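Local coordinates for CrmK (Actinoalloteichus sp. WH1-2216-6, PDB 5I1V), which acts as a flavin-linked oxidase with covalently bound FAD, involved in recycling shunt products during caerulomycin biosynthesis, at residues 130-135 against 146-151; 85-90 against 104-109. One frame throughout, in Å; residues are numbered along the deposited sequence.

Contact 1: residues 130-135 against 146-151. With FAD (flavin-adenine dinucleotide), chain E.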
ATOM      1  N   GLY A 130      14.756   0.068   9.140  1.00 18.75           N
ATOM      2  CA  GLY A 130      16.144   0.471   9.212  1.00 20.64           C
ATOM      3  C   GLY A 130      16.422   1.916   9.561  1.00 22.64           C
ATOM      4  O   GLY A 130      17.202   2.156  10.442  1.00 22.71           O
ATOM      5  N   GLY A 131      15.792   2.863   8.864  1.00 20.68           N
ATOM      6  CA  GLY A 131      15.880   4.298   9.175  1.00 21.97           C
ATOM      7  C   GLY A 131      14.922   4.751  10.252  1.00 21.34           C
ATOM      8  O   GLY A 131      15.197   5.689  11.059  1.00 26.09           O
ATOM      9  N   HIS A 132      13.785   4.080  10.331  1.00 20.08           N
ATOM     10  CA  HIS A 132      12.704   4.540  11.187  1.00 21.60           C
ATOM     11  C   HIS A 132      12.968   4.373  12.700  1.00 20.65           C
ATOM     12  O   HIS A 132      12.845   5.323  13.485  1.00 21.87           O
ATOM     13  CB  HIS A 132      11.438   3.821  10.794  1.00 22.06           C
ATOM     14  CG  HIS A 132      10.261   4.154  11.622  1.00 22.94           C
ATOM     15  ND1 HIS A 132       9.612   5.366  11.539  1.00 26.73           N
ATOM     16  CD2 HIS A 132       9.595   3.431  12.548  1.00 26.91           C
ATOM     17  CE1 HIS A 132       8.578   5.361  12.368  1.00 29.75           C
ATOM     18  NE2 HIS A 132       8.556   4.201  12.999  1.00 30.01           N
ATOM     19  N   ILE A 133      13.369   3.176  13.112  1.00 19.11           N
ATOM     20  CA  ILE A 133      13.498   2.912  14.511  1.00 19.08           C
ATOM     21  C   ILE A 133      14.666   3.684  15.134  1.00 18.88           C
ATOM     22  O   ILE A 133      14.480   4.320  16.162  1.00 19.47           O
ATOM     23  CB  ILE A 133      13.565   1.393  14.797  1.00 20.45           C
ATOM     24  CG1 ILE A 133      12.271   0.721  14.323  1.00 22.58           C
ATOM     25  CG2 ILE A 133      13.762   1.174  16.290  1.00 22.10           C
ATOM     26  CD1 ILE A 133      12.236  -0.787  14.493  1.00 24.42           C
ATOM     27  N   SER A 134      15.827   3.693  14.489  1.00 19.20           N
ATOM     28  CA  SER A 134      17.038   4.310  15.023  1.00 22.83           C
ATOM     29  C   SER A 134      16.898   5.813  15.252  1.00 22.31           C
ATOM     30  O   SER A 134      17.632   6.383  16.061  1.00 24.02           O
ATOM     31  CB  SER A 134      18.260   4.042  14.111  1.00 26.43           C
ATOM     32  OG  SER A 134      17.996   4.488  12.774  1.00 29.99           O
ATOM     33  N   GLY A 135      15.988   6.461  14.541  1.00 22.14           N
ATOM     34  CA  GLY A 135      15.665   7.866  14.756  1.00 23.57           C
ATOM     35  C   GLY A 135      14.687   8.223  15.861  1.00 24.64           C
ATOM     36  O   GLY A 135      14.524   9.410  16.190  1.00 29.32           O
ATOM     37  N   GLY A 146       4.247   5.241  24.021  1.00 19.11           N
ATOM     38  CA  GLY A 146       5.570   5.759  23.874  1.00 18.34           C
ATOM     39  C   GLY A 146       6.130   5.717  22.451  1.00 19.98           C
ATOM     40  O   GLY A 146       5.377   5.732  21.464  1.00 18.64           O
ATOM     41  N   LEU A 147       7.456   5.640  22.362  1.00 19.94           N
ATOM     42  CA  LEU A 147       8.160   5.597  21.087  1.00 17.92           C
ATOM     43  C   LEU A 147       8.568   4.192  20.759  1.00 17.62           C
ATOM     44  O   LEU A 147       8.689   3.341  21.650  1.00 19.36           O
ATOM     45  CB  LEU A 147       9.394   6.477  21.143  1.00 17.58           C
ATOM     46  CG  LEU A 147       9.109   7.914  21.513  1.00 18.18           C
ATOM     47  CD1 LEU A 147      10.394   8.714  21.574  1.00 19.89           C
ATOM     48  CD2 LEU A 147       8.171   8.591  20.532  1.00 17.87           C
ATOM     49  N   THR A 148       8.861   3.951  19.484  1.00 17.36           N
ATOM     50  CA  THR A 148       9.384   2.663  19.081  1.00 19.04           C
ATOM     51  C   THR A 148      10.610   2.284  19.902  1.00 17.83           C
ATOM     52  O   THR A 148      10.773   1.137  20.312  1.00 18.40           O
ATOM     53  CB  THR A 148       9.793   2.645  17.611  1.00 22.25           C
ATOM     54  OG1 THR A 148      10.724   3.718  17.359  1.00 28.17           O
ATOM     55  CG2 THR A 148       8.663   2.890  16.743  1.00 22.33           C
ATOM     56  N   VAL A 149      11.482   3.235  20.145  1.00 17.25           N
ATOM     57  CA  VAL A 149      12.713   2.939  20.857  1.00 19.11           C
ATOM     58  C   VAL A 149      12.492   2.585  22.341  1.00 19.16           C
ATOM     59  O   VAL A 149      13.352   1.958  22.965  1.00 19.61           O
ATOM     60  CB  VAL A 149      13.757   4.040  20.713  1.00 19.96           C
ATOM     61  CG1 VAL A 149      14.124   4.243  19.242  1.00 21.06           C
ATOM     62  CG2 VAL A 149      13.327   5.329  21.388  1.00 17.97           C
ATOM     63  N   ASP A 150      11.320   2.870  22.887  1.00 18.84           N
ATOM     64  CA  ASP A 150      10.953   2.337  24.209  1.00 20.73           C
ATOM     65  C   ASP A 150      10.752   0.809  24.286  1.00 21.29           C
ATOM     66  O   ASP A 150      10.600   0.276  25.372  1.00 22.46           O
ATOM     67  CB  ASP A 150       9.744   3.098  24.765  1.00 21.52           C
ATOM     68  CG  ASP A 150      10.036   4.601  24.921  1.00 22.44           C
ATOM     69  OD1 ASP A 150      11.193   4.874  25.287  1.00 21.15           O
ATOM     70  OD2 ASP A 150       9.160   5.506  24.660  1.00 21.72           O
ATOM     71  N   TYR A 151      10.784   0.132  23.141  1.00 17.64           N
ATOM     72  CA  TYR A 151      10.674  -1.305  23.040  1.00 18.33           C
ATOM     73  C   TYR A 151      11.896  -1.944  22.428  1.00 17.84           C
ATOM     74  O   TYR A 151      11.814  -3.122  21.995  1.00 17.21           O
ATOM     75  CB  TYR A 151       9.440  -1.627  22.164  1.00 17.74           C
ATOM     76  CG  TYR A 151       8.229  -1.052  22.811  1.00 18.25           C
ATOM     77  CD1 TYR A 151       7.821   0.266  22.533  1.00 20.05           C
ATOM     78  CD2 TYR A 151       7.554  -1.761  23.778  1.00 20.23           C
ATOM     79  CE1 TYR A 151       6.726   0.813  23.190  1.00 21.15           C
ATOM     80  CE2 TYR A 151       6.479  -1.216  24.452  1.00 19.86           C
ATOM     81  CZ  TYR A 151       6.070   0.057  24.166  1.00 20.98           C
ATOM     82  OH  TYR A 151       4.967   0.570  24.860  1.00 21.92           O
TER
HETATM   83  PA  FAD E 600      15.996   5.183   3.970  1.00 17.22           P
HETATM   84  O1A FAD E 600      15.865   6.309   2.974  1.00 15.45           O
HETATM   85  O2A FAD E 600      16.262   3.826   3.388  1.00 14.76           O
HETATM   86  O5B FAD E 600      17.085   5.536   5.045  1.00 16.74           O
HETATM   87  C5B FAD E 600      16.979   6.658   5.915  1.00 16.98           C
HETATM   88  C4B FAD E 600      18.361   6.958   6.513  1.00 16.83           C
HETATM   89  O4B FAD E 600      18.680   5.858   7.389  1.00 17.68           O
HETATM   90  C3B FAD E 600      19.539   7.041   5.566  1.00 17.71           C
HETATM   91  O3B FAD E 600      20.537   7.846   6.168  1.00 20.41           O
HETATM   92  C2B FAD E 600      20.039   5.625   5.503  1.00 16.90           C
HETATM   93  O2B FAD E 600      21.337   5.400   4.943  1.00 18.02           O
HETATM   94  C1B FAD E 600      19.821   5.161   6.949  1.00 16.12           C
HETATM   95  N9A FAD E 600      19.501   3.714   7.025  1.00 15.71           N
HETATM   96  C8A FAD E 600      18.536   3.003   6.366  1.00 15.31           C
HETATM   97  N7A FAD E 600      18.667   1.665   6.645  1.00 15.00           N
HETATM   98  C5A FAD E 600      19.691   1.570   7.468  1.00 14.11           C
HETATM   99  C6A FAD E 600      20.301   0.447   8.134  1.00 15.12           C
HETATM  100  N6A FAD E 600      19.757  -0.738   7.933  1.00 14.87           N
HETATM  101  N1A FAD E 600      21.361   0.699   8.910  1.00 15.51           N
HETATM  102  C2A FAD E 600      21.886   1.934   9.054  1.00 16.59           C
HETATM  103  N3A FAD E 600      21.334   3.048   8.509  1.00 16.01           N
HETATM  104  C4A FAD E 600      20.281   2.858   7.674  1.00 14.81           C
HETATM  105  N1  FAD E 600       8.609   8.813  10.929  1.00 25.95           N
HETATM  106  C2  FAD E 600       7.927   8.689  12.091  1.00 29.03           C
HETATM  107  O2  FAD E 600       8.536   8.649  13.166  1.00 30.05           O
HETATM  108  N3  FAD E 600       6.580   8.602  12.146  1.00 29.79           N
HETATM  109  C4  FAD E 600       5.787   8.668  11.084  1.00 25.46           C
HETATM  110  O4  FAD E 600       4.549   8.543  11.190  1.00 25.44           O
HETATM  111  C4X FAD E 600       6.424   8.788   9.781  1.00 25.81           C
HETATM  112  N5  FAD E 600       5.677   8.859   8.645  1.00 26.47           N
HETATM  113  C5X FAD E 600       6.306   8.864   7.460  1.00 25.88           C
HETATM  114  C6  FAD E 600       5.565   8.771   6.282  1.00 26.68           C
HETATM  115  C7  FAD E 600       6.146   8.785   5.014  1.00 25.67           C
HETATM  116  C7M FAD E 600       5.262   8.671   3.767  1.00 26.17           C
HETATM  117  C8  FAD E 600       7.620   8.898   4.962  1.00 23.51           C
HETATM  118  C8M FAD E 600       8.347   8.948   3.646  1.00 22.91           C
HETATM  119  C9  FAD E 600       8.390   9.000   6.126  1.00 23.02           C
HETATM  120  C9A FAD E 600       7.784   8.982   7.380  1.00 23.36           C
HETATM  121  N10 FAD E 600       8.528   9.061   8.563  1.00 21.51           N
HETATM  122  C10 FAD E 600       7.883   8.922   9.778  1.00 24.11           C
HETATM  123  C1' FAD E 600       9.945   9.423   8.560  1.00 19.85           C
HETATM  124  C2' FAD E 600      10.802   8.199   8.569  1.00 18.81           C
HETATM  125  O2' FAD E 600      10.874   7.709   9.894  1.00 21.00           O
HETATM  126  C3' FAD E 600      12.165   8.448   8.014  1.00 18.22           C
HETATM  127  O3' FAD E 600      12.026   8.941   6.652  1.00 17.92           O
HETATM  128  C4' FAD E 600      13.042   7.180   8.079  1.00 18.50           C
HETATM  129  O4' FAD E 600      14.402   7.606   8.166  1.00 19.37           O
HETATM  130  C5' FAD E 600      12.816   6.306   6.862  1.00 18.50           C
HETATM  131  O5' FAD E 600      13.581   5.111   7.022  1.00 17.14           O
HETATM  132  P   FAD E 600      13.778   4.243   5.710  1.00 17.24           P
HETATM  133  O1P FAD E 600      12.475   4.020   5.035  1.00 18.16           O
HETATM  134  O2P FAD E 600      14.627   3.052   6.025  1.00 17.95           O
HETATM  135  O3P FAD E 600      14.635   5.263   4.787  1.00 17.24           O
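Val149 presses a methyl group against a backbone carbonyl: its CG1 lies 3.1 Å from Ile133 O, a tight carbon-to-oxygen approach in a contact that has no hydrogen bond between its two segments. The torsion of Val149 (chi1 -60°) sets CG1 anti to its own carbonyl carbon, beside its backbone N, and from there the methyl also reaches Ile133 CG2 at 4.3 Å. Thr148 covers the neighbouring ground by splitting its branches. Its OG1 is hydrogen-bonded to the carbonyl of Gly137, whereas its CG2 comes obliquely to the imidazole of His132, 4.0 Å from NE2.

The ND1 and CE1 edge of that imidazole is turned to the cofactor. With CG anti to the backbone N (chi1 178°), the ring leads from the helical segment to the ribityl chain, where His132 ND1 and FAD O2' form a nearly straight hydrogen bond of 3.1 Å (167°) in which either atom could be the donor. The flavin N1 also lies in the plane of the imidazole, at its edge, 3.6 Å from ND1. Alongside, His132 CE1 is 3.4 Å from FAD O2. One residue earlier, Gly131 N donates to the pyrophosphate oxygen O2P of FAD at 3.1 Å, so consecutive residues grip the phosphate and ribityl parts of one ligand. Gly130 and Gly131 bring their backbone close against it.

Across the contact, the 3-10 turn 148-150 is steadied by Leu147 N donating to Asp150 OD2 at 2.9 Å, and Asp150 also forms a salt bridge with Arg396. The chemistry is therefore divided: Gly131 N and His132 ND1 bind the covalently attached FAD, while Thr148 puts a methyl beside His132 and Val149 one on the carbonyl of Ile133. On its polar side the imidazole's rotation is fixed by the bond to FAD O2', beside the pyrimidine end of the isoalloxazine.

Contact 2: residues 85-90 against 104-109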
ATOM      1  N   SER A  85      13.499  -8.811   4.998  1.00 19.47           N
ATOM      2  CA  SER A  85      12.292  -8.246   5.592  1.00 20.73           C
ATOM      3  C   SER A  85      11.592  -9.231   6.532  1.00 19.93           C
ATOM      4  O   SER A  85      10.415  -9.084   6.839  1.00 20.49           O
ATOM      5  CB  SER A  85      11.355  -7.800   4.483  1.00 22.61           C
ATOM      6  OG  SER A  85      11.028  -8.977   3.728  1.00 23.37           O
ATOM      7  N   HIS A  86      12.311 -10.256   7.013  1.00 21.14           N
ATOM      8  CA  HIS A  86      11.711 -11.136   7.967  1.00 21.96           C
ATOM      9  C   HIS A  86      11.202 -10.428   9.227  1.00 19.60           C
ATOM     10  O   HIS A  86      11.912  -9.596   9.801  1.00 17.57           O
ATOM     11  CB  HIS A  86      12.703 -12.234   8.352  1.00 25.98           C
ATOM     12  CG  HIS A  86      12.184 -13.133   9.413  1.00 30.32           C
ATOM     13  ND1 HIS A  86      11.249 -14.112   9.150  1.00 36.77           N
ATOM     14  CD2 HIS A  86      12.425 -13.184  10.742  1.00 33.65           C
ATOM     15  CE1 HIS A  86      10.960 -14.749  10.272  1.00 34.70           C
ATOM     16  NE2 HIS A  86      11.667 -14.210  11.250  1.00 34.74           N
ATOM     17  N   VAL A  87       9.995 -10.805   9.679  1.00 20.03           N
ATOM     18  CA  VAL A  87       9.401 -10.389  10.980  1.00 21.53           C
ATOM     19  C   VAL A  87       8.907 -11.671  11.682  1.00 23.27           C
ATOM     20  O   VAL A  87       8.214 -12.469  11.076  1.00 21.77           O
ATOM     21  CB  VAL A  87       8.208  -9.434  10.776  1.00 23.82           C
ATOM     22  CG1 VAL A  87       7.511  -9.103  12.089  1.00 23.44           C
ATOM     23  CG2 VAL A  87       8.680  -8.149  10.126  1.00 25.55           C
ATOM     24  N   GLY A  88       9.343 -11.909  12.905  1.00 23.21           N
ATOM     25  CA  GLY A  88       9.043 -13.169  13.594  1.00 27.58           C
ATOM     26  C   GLY A  88       9.399 -13.056  15.065  1.00 27.33           C
ATOM     27  O   GLY A  88      10.219 -12.238  15.433  1.00 28.57           O
ATOM     28  N   TYR A  89       8.773 -13.857  15.908  1.00 25.33           N
ATOM     29  CA  TYR A  89       9.180 -13.957  17.313  1.00 23.68           C
ATOM     30  C   TYR A  89      10.390 -14.847  17.477  1.00 24.00           C
ATOM     31  O   TYR A  89      10.440 -15.915  16.918  1.00 25.71           O
ATOM     32  CB  TYR A  89       8.086 -14.606  18.140  1.00 24.02           C
ATOM     33  CG  TYR A  89       8.276 -14.456  19.626  1.00 24.46           C
ATOM     34  CD1 TYR A  89       8.334 -13.186  20.203  1.00 23.46           C
ATOM     35  CD2 TYR A  89       8.361 -15.584  20.473  1.00 24.84           C
ATOM     36  CE1 TYR A  89       8.431 -13.022  21.554  1.00 23.62           C
ATOM     37  CE2 TYR A  89       8.494 -15.422  21.855  1.00 24.69           C
ATOM     38  CZ  TYR A  89       8.525 -14.148  22.380  1.00 24.20           C
ATOM     39  OH  TYR A  89       8.609 -13.931  23.767  1.00 25.70           O
ATOM     40  N   ASP A  90      11.368 -14.358  18.216  1.00 23.87           N
ATOM     41  CA  ASP A  90      12.609 -15.043  18.505  1.00 26.28           C
ATOM     42  C   ASP A  90      12.477 -15.572  19.947  1.00 28.38           C
ATOM     43  O   ASP A  90      12.567 -14.800  20.952  1.00 25.82           O
ATOM     44  CB  ASP A  90      13.763 -14.049  18.355  1.00 24.72           C
ATOM     45  CG  ASP A  90      15.157 -14.679  18.571  1.00 29.73           C
ATOM     46  OD1 ASP A  90      15.292 -15.698  19.273  1.00 30.52           O
ATOM     47  OD2 ASP A  90      16.145 -14.088  18.067  1.00 30.94           O
ATOM     48  N   VAL A 104       7.045  -0.749   7.875  1.00 23.38           N
ATOM     49  CA  VAL A 104       6.177  -0.679   9.066  1.00 27.63           C
ATOM     50  C   VAL A 104       4.778  -1.272   8.841  1.00 27.58           C
ATOM     51  O   VAL A 104       4.242  -1.956   9.722  1.00 25.68           O
ATOM     52  CB  VAL A 104       6.024   0.739   9.606  1.00 31.18           C
ATOM     53  CG1 VAL A 104       7.387   1.343   9.888  1.00 32.12           C
ATOM     54  CG2 VAL A 104       5.240   1.538   8.645  1.00 33.70           C
ATOM     55  N   GLY A 105       4.218  -1.082   7.658  1.00 28.18           N
ATOM     56  CA  GLY A 105       2.847  -1.580   7.381  1.00 30.82           C
ATOM     57  C   GLY A 105       2.748  -3.089   7.531  1.00 30.42           C
ATOM     58  O   GLY A 105       1.746  -3.663   8.060  1.00 27.02           O
ATOM     59  N   GLN A 106       3.791  -3.716   7.027  1.00 29.55           N
ATOM     60  CA  GLN A 106       3.969  -5.131   7.010  1.00 30.94           C
ATOM     61  C   GLN A 106       4.169  -5.658   8.410  1.00 27.88           C
ATOM     62  O   GLN A 106       3.592  -6.667   8.797  1.00 26.89           O
ATOM     63  CB  GLN A 106       5.220  -5.429   6.174  1.00 34.50           C
ATOM     64  CG  GLN A 106       5.763  -6.833   6.258  1.00 39.45           C
ATOM     65  CD  GLN A 106       7.215  -6.935   5.786  1.00 46.48           C
ATOM     66  OE1 GLN A 106       7.797  -5.984   5.195  1.00 47.01           O
ATOM     67  NE2 GLN A 106       7.811  -8.098   6.035  1.00 42.76           N
ATOM     68  N   ILE A 107       5.050  -4.992   9.148  1.00 23.79           N
ATOM     69  CA  ILE A 107       5.334  -5.322  10.515  1.00 23.60           C
ATOM     70  C   ILE A 107       4.005  -5.299  11.311  1.00 24.31           C
ATOM     71  O   ILE A 107       3.691  -6.251  12.062  1.00 20.79           O
ATOM     72  CB  ILE A 107       6.360  -4.307  11.134  1.00 25.59           C
ATOM     73  CG1 ILE A 107       7.758  -4.463  10.534  1.00 25.54           C
ATOM     74  CG2 ILE A 107       6.510  -4.531  12.613  1.00 25.38           C
ATOM     75  CD1 ILE A 107       8.690  -3.301  10.821  1.00 28.92           C
ATOM     76  N   TYR A 108       3.202  -4.250  11.143  1.00 23.01           N
ATOM     77  CA  TYR A 108       2.004  -4.151  11.948  1.00 24.15           C
ATOM     78  C   TYR A 108       1.063  -5.311  11.651  1.00 22.97           C
ATOM     79  O   TYR A 108       0.452  -5.874  12.572  1.00 23.53           O
ATOM     80  CB  TYR A 108       1.248  -2.868  11.710  1.00 27.05           C
ATOM     81  CG  TYR A 108       1.923  -1.604  12.179  1.00 33.81           C
ATOM     82  CD1 TYR A 108       2.864  -1.613  13.201  1.00 37.20           C
ATOM     83  CD2 TYR A 108       1.577  -0.372  11.607  1.00 39.57           C
ATOM     84  CE1 TYR A 108       3.466  -0.434  13.619  1.00 41.31           C
ATOM     85  CE2 TYR A 108       2.167   0.812  12.034  1.00 42.80           C
ATOM     86  CZ  TYR A 108       3.114   0.764  13.038  1.00 47.11           C
ATOM     87  OH  TYR A 108       3.713   1.919  13.474  1.00 53.93           O
ATOM     88  N   ARG A 109       0.938  -5.657  10.374  1.00 21.21           N
ATOM     89  CA  ARG A 109       0.023  -6.697   9.965  1.00 24.92           C
ATOM     90  C   ARG A 109       0.468  -8.024  10.515  1.00 23.59           C
ATOM     91  O   ARG A 109      -0.356  -8.767  11.000  1.00 23.39           O
ATOM     92  CB  ARG A 109      -0.073  -6.804   8.441  1.00 28.22           C
ATOM     93  CG  ARG A 109      -1.025  -5.800   7.835  1.00 36.69           C
ATOM     94  CD  ARG A 109      -1.386  -6.279   6.442  1.00 43.34           C
ATOM     95  NE  ARG A 109      -0.410  -5.766   5.522  1.00 49.84           N
ATOM     96  CZ  ARG A 109      -0.601  -4.699   4.750  1.00 60.38           C
ATOM     97  NH1 ARG A 109      -1.763  -4.035   4.756  1.00 59.92           N
ATOM     98  NH2 ARG A 109       0.382  -4.297   3.949  1.00 64.59           N
TER
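A beta-hairpin followed by a helix that folds back on its first strand forms this part of the FAD-binding domain, and Val87 meeting Ile107 joins the two elements. Their alpha carbons are the nearest pair between the segments, 6.5 Å from Val87 CA to Ile107 CA. The side chains cross at about a right angle, and the touching atoms are Val87 CG2 and Ile107 CG1, 3.8 Å apart. Both lie anti to their own carbonyl carbons, and for Ile107 this placement (chi1 -70°) directs CG1 at Val87 CG2.

Gln106 supplies the polar half. Its CG is anti to the backbone N (chi1 168°) and the chain stays extended beyond it, carrying the amide across to the start of the strand. There Gln106 NE2 donates to Ser85 O at 2.9 Å, but the N-H...O angle of 130° makes the bond weak despite its length. At the other end of the amide, OE1 accepts from the backbone N of Thr103, just before the helix; this bond and the weak one from the nitrogen are together consistent with the modelled orientation of the amide. Ser85 adds its CB at 3.9 Å from Gln106 NE2. The side chains of Gln106 and Val87 run past each other in opposite directions, with Val87 CG2 4.2 Å from Gln106 NE2.

Strand 87-90 is an outermost strand of a five-stranded antiparallel sheet, pairing with 95-99. Helix 104-115 lies against this margin: Val87 also touches Val110 one turn along and Ala102 in the connection, while Ile107 reaches inward to Val98 of the adjacent strand and to Phe119 beyond the helix.

Followed from the N terminus, the chain first makes contact 2: strand 87-90 turns into strand 95-99, and helix 104-115 returns to the hairpin's first strand, closing a loop with 13 residues between the segments. Contact 1 opens only afterwards, at helix 129-132, and closes at 146-151 after a shorter excursion through helix 142-145, just before strand 152-160. The two loops are thus in series, neither enclosing nor crossing the other. They nevertheless meet, His132 CD2 lying 4.0 Å from Val104 CG1, with centres about 14 Å apart. Helix 104-115 thus touches both the margin of the sheet, through Ile107, and the flavin-binding segment, through Val104.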